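Probable sugar ABC transporter, sugar-binding protein (Streptococcus pneumoniae, PDB 2W7Y) binds the blood group A-trisaccharide, probably as the solute-binding component of a sugar ABC transporter. Local coordinates at residues 368-371 with 372-375; 174-177 with 178-181. All blocks are in the same frame, centred on the assembly; numbering follows the deposited sequence.

Interaction 1 (368-371 with 372-375); sequences TKIL and GQAI
Leu371 and Ile375, one helical turn apart, make the apolar contact here. Their side chains lie alongside each other and point the same way, with Leu371 CD2 3.6 Å from Ile375 CD1. Ile375 holds CG1 anti to its carbonyl carbon (chi1 -65°), the common setting of a beta-branched residue in a helix; this lays CG1 against Leu371 O at 3.3 Å, and the extended second torsion (chi2 166°) takes CD1 on to the leucine methyl. Both residues also touch Phe342 of helix 335-343, so branched aliphatic chains suit this buried side. Nearer the surface, Ile370, which also packs on Ser284, and the exposed Gln373 meet loosely at a slant, CG2 of Ile370 lying 4.2 Å from OE1 of Gln373.

The backbone bonds are those of an alpha-helix. Gly372 N donates to Thr368 O (3.1 Å), Gln373 N to Lys369 O (3.1 Å), Ala374 N to Ile370 O (2.8 Å) and Ile375 N to Leu371 O (2.9 Å). Compact Ala374 fits its buried place, where it touches Pro295 and Val281. With long polar chains at Lys369 and Gln373 and hydrophobic ones at Leu371 and Ile375, helix 366-379 is amphipathic, and its Leu371 side chain lies about 8 Å from the bound galactose.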
loop_
_atom_site.group_PDB
_atom_site.type_symbol
_atom_site.label_atom_id
_atom_site.label_comp_id
_atom_site.label_asym_id
_atom_site.label_seq_id
_atom_site.Cartn_x
_atom_site.Cartn_y
_atom_site.Cartn_z
ATOM N N THR A 368 13.047 3.275 -13.791
ATOM C CA THR A 368 12.948 4.649 -13.300
ATOM C C THR A 368 12.020 5.508 -14.175
ATOM O O THR A 368 11.353 6.410 -13.670
ATOM C CB THR A 368 14.361 5.282 -13.177
ATOM O OG1 THR A 368 15.222 4.379 -12.467
ATOM C CG2 THR A 368 14.317 6.612 -12.439
ATOM N N LYS A 369 11.965 5.204 -15.472
ATOM C CA LYS A 369 11.076 5.894 -16.415
ATOM C C LYS A 369 9.586 5.705 -16.116
ATOM O O LYS A 369 8.873 6.688 -15.930
ATOM C CB LYS A 369 11.377 5.485 -17.864
ATOM C CG LYS A 369 12.549 6.227 -18.497
ATOM C CD LYS A 369 12.912 5.643 -19.867
ATOM C CE LYS A 369 11.909 6.040 -20.949
ATOM N NZ LYS A 369 12.207 5.357 -22.237
ATOM N N ILE A 370 9.111 4.456 -16.077
ATOM C CA ILE A 370 7.689 4.210 -15.786
ATOM C C ILE A 370 7.347 4.445 -14.320
ATOM O O ILE A 370 6.195 4.696 -13.996
ATOM C CB ILE A 370 7.122 2.818 -16.286
ATOM C CG1 ILE A 370 7.400 1.665 -15.301
ATOM C CG2 ILE A 370 7.498 2.527 -17.735
ATOM C CD1 ILE A 370 8.813 1.185 -15.227
ATOM N N LEU A 371 8.351 4.375 -13.445
ATOM C CA LEU A 371 8.181 4.731 -12.037
ATOM C C LEU A 371 7.765 6.191 -11.924
ATOM O O LEU A 371 6.764 6.508 -11.283
ATOM C CB LEU A 371 9.481 4.519 -11.259
ATOM C CG LEU A 371 9.486 4.034 -9.803
ATOM C CD1 LEU A 371 10.806 4.427 -9.164
ATOM C CD2 LEU A 371 8.318 4.507 -8.960
ATOM N N GLY A 372 8.540 7.068 -12.557
ATOM C CA GLY A 372 8.248 8.496 -12.603
ATOM C C GLY A 372 6.933 8.797 -13.293
ATOM O O GLY A 372 6.224 9.726 -12.901
ATOM N N GLN A 373 6.610 8.008 -14.317
ATOM C CA GLN A 373 5.341 8.122 -15.035
ATOM C C GLN A 373 4.170 7.748 -14.132
ATOM O O GLN A 373 3.161 8.451 -14.089
ATOM C CB GLN A 373 5.339 7.242 -16.293
ATOM C CG GLN A 373 4.198 7.562 -17.255
ATOM C CD GLN A 373 3.888 6.449 -18.246
ATOM O OE1 GLN A 373 4.669 5.510 -18.430
ATOM N NE2 GLN A 373 2.736 6.556 -18.899
ATOM N N ALA A 374 4.323 6.642 -13.406
ATOM C CA ALA A 374 3.307 6.167 -12.470
ATOM C C ALA A 374 3.079 7.146 -11.315
ATOM O O ALA A 374 1.935 7.396 -10.929
ATOM C CB ALA A 374 3.676 4.781 -11.947
ATOM N N ILE A 375 4.161 7.702 -10.774
ATOM C CA ILE A 375 4.059 8.704 -9.701
ATOM C C ILE A 375 3.359 9.992 -10.171
ATOM O O ILE A 375 2.472 10.499 -9.483
ATOM C CB ILE A 375 5.441 9.019 -9.055
ATOM C CG1 ILE A 375 5.994 7.781 -8.334
ATOM C CG2 ILE A 375 5.327 10.186 -8.074
ATOM C CD1 ILE A 375 7.469 7.887 -7.961
#

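Interaction 2 (174-177 with 178-181); sequences KTPD and QWNT
A short 3-10 turn starting at Pro176 brings Lys174, Thr175 and Pro176 against Gln178 and Trp179, and an inverse gamma turn centred on Trp179 follows it. Two backbone bonds close the first turn: Gln178 N donates to Thr175 O (2.7 Å) and Trp179 N to Pro176 O (3.2 Å). Proline suits the start of such a turn because its ring fixes phi and its missing N-H is not called for.

Gln178 folds back over the turn. Its CG stands anti to the carbonyl carbon (chi1 -57°) and the chain then runs extended, delivering OE1 to Thr175 N at 3.0 Å in a nearly straight bond (167°) whose donor sits above the amide's carbonyl plane. Lys174 passes across this side chain at about a right angle, the two CB atoms 3.9 Å apart.

Pro176 lies beneath one face of the Trp179 indole in a CH-pi contact, CA 3.7 Å from the centroid of the six-membered ring, while Pro176 CG reaches CH2 at 3.8 Å. Indole NE1 also makes a weak, bent bond to Lys174 O (2.8 Å).

The loop links helix 165-171 to helix 182-193. Pro176 and Trp179 rest on Leu161 of strand 157-164, and the indole meets Phe185 of helix 182-193 edge-to-face.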
loop_
_atom_site.group_PDB
_atom_site.type_symbol
_atom_site.label_atom_id
_atom_site.label_comp_id
_atom_site.label_asym_id
_atom_site.label_seq_id
_atom_site.Cartn_x
_atom_site.Cartn_y
_atom_site.Cartn_z
ATOM N N LYS A 174 -11.655 0.423 -23.738
ATOM C CA LYS A 174 -11.217 1.730 -23.248
ATOM C C LYS A 174 -10.073 1.557 -22.255
ATOM O O LYS A 174 -10.160 0.750 -21.331
ATOM C CB LYS A 174 -12.371 2.468 -22.560
ATOM C CG LYS A 174 -13.414 3.084 -23.492
ATOM C CD LYS A 174 -14.507 3.755 -22.661
ATOM C CE LYS A 174 -15.629 4.313 -23.516
ATOM N NZ LYS A 174 -15.284 5.651 -24.047
ATOM N N THR A 175 -8.997 2.308 -22.460
ATOM C CA THR A 175 -7.851 2.264 -21.557
ATOM C C THR A 175 -8.169 3.094 -20.301
ATOM O O THR A 175 -9.091 3.911 -20.332
ATOM C CB THR A 175 -6.556 2.732 -22.264
ATOM O OG1 THR A 175 -6.763 4.018 -22.861
ATOM C CG2 THR A 175 -6.162 1.746 -23.351
ATOM N N PRO A 176 -7.444 2.860 -19.183
ATOM C CA PRO A 176 -7.682 3.577 -17.923
ATOM C C PRO A 176 -7.869 5.099 -18.013
ATOM O O PRO A 176 -8.663 5.659 -17.255
ATOM C CB PRO A 176 -6.449 3.224 -17.099
ATOM C CG PRO A 176 -6.141 1.845 -17.530
ATOM C CD PRO A 176 -6.374 1.856 -19.018
ATOM N N ASP A 177 -7.164 5.755 -18.931
ATOM C CA ASP A 177 -7.307 7.201 -19.135
ATOM C C ASP A 177 -8.658 7.581 -19.759
ATOM O O ASP A 177 -9.038 8.756 -19.761
ATOM C CB ASP A 177 -6.151 7.747 -19.981
ATOM C CG ASP A 177 -6.061 7.082 -21.348
ATOM O OD1 ASP A 177 -6.115 7.796 -22.373
ATOM O OD2 ASP A 177 -5.945 5.840 -21.397
ATOM N N GLN A 178 -9.377 6.587 -20.283
ATOM C CA GLN A 178 -10.695 6.809 -20.884
ATOM C C GLN A 178 -11.836 6.449 -19.930
ATOM O O GLN A 178 -13.006 6.645 -20.262
ATOM C CB GLN A 178 -10.849 6.021 -22.198
ATOM C CG GLN A 178 -9.798 6.325 -23.268
ATOM C CD GLN A 178 -9.927 5.429 -24.492
ATOM O OE1 GLN A 178 -9.217 4.425 -24.624
ATOM N NE2 GLN A 178 -10.845 5.782 -25.390
ATOM N N TRP A 179 -11.500 5.915 -18.758
ATOM C CA TRP A 179 -12.510 5.525 -17.768
ATOM C C TRP A 179 -12.996 6.720 -16.958
ATOM O O TRP A 179 -12.466 7.013 -15.885
ATOM C CB TRP A 179 -11.985 4.449 -16.809
ATOM C CG TRP A 179 -11.552 3.161 -17.444
ATOM C CD1 TRP A 179 -11.894 2.689 -18.678
ATOM C CD2 TRP A 179 -10.719 2.160 -16.848
ATOM N NE1 TRP A 179 -11.310 1.464 -18.895
ATOM C CE2 TRP A 179 -10.582 1.115 -17.789
ATOM C CE3 TRP A 179 -10.066 2.048 -15.609
ATOM C CZ2 TRP A 179 -9.822 -0.028 -17.535
ATOM C CZ3 TRP A 179 -9.307 0.908 -15.355
ATOM C CH2 TRP A 179 -9.191 -0.114 -16.317
ATOM N N ASN A 180 -14.015 7.401 -17.477
ATOM C CA ASN A 180 -14.596 8.561 -16.804
ATOM C C ASN A 180 -15.599 8.174 -15.730
ATOM O O ASN A 180 -15.820 8.928 -14.784
ATOM C CB ASN A 180 -15.239 9.500 -17.823
ATOM C CG ASN A 180 -14.213 10.159 -18.723
ATOM O OD1 ASN A 180 -13.131 10.542 -18.275
ATOM N ND2 ASN A 180 -14.547 10.295 -20.002
ATOM N N THR A 181 -16.197 6.995 -15.892
ATOM C CA THR A 181 -17.153 6.448 -14.931
ATOM C C THR A 181 -16.821 4.992 -14.587
ATOM O O THR A 181 -16.015 4.349 -15.264
ATOM C CB THR A 181 -18.614 6.511 -15.461
ATOM O OG1 THR A 181 -18.694 5.861 -16.735
ATOM C CG2 THR A 181 -19.103 7.955 -15.590
#

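How the interactions relate
Interaction 2 comes first along the chain, in the loop between helices 165-171 and 182-193; interaction 1 follows much later, within helix 366-379. Their centres are about 20 Å apart and their nearest atoms about 9 Å, so they do not touch. What they share is the mixed five-strand sheet: strand 157-164 runs into the helix preceding interaction 2, whereas the helix of interaction 1 leads to strand 383-385, which pairs in parallel with 302-306, itself a neighbour of 157-164. Interaction 1 lies nearer the bound glycan, and interaction 2 further out, its centre about 23 Å from the centre of the chain, against about 17 Å for interaction 1. Distant parts of the sequence thus meet around one sheet, consistent with the solute-binding protein fold.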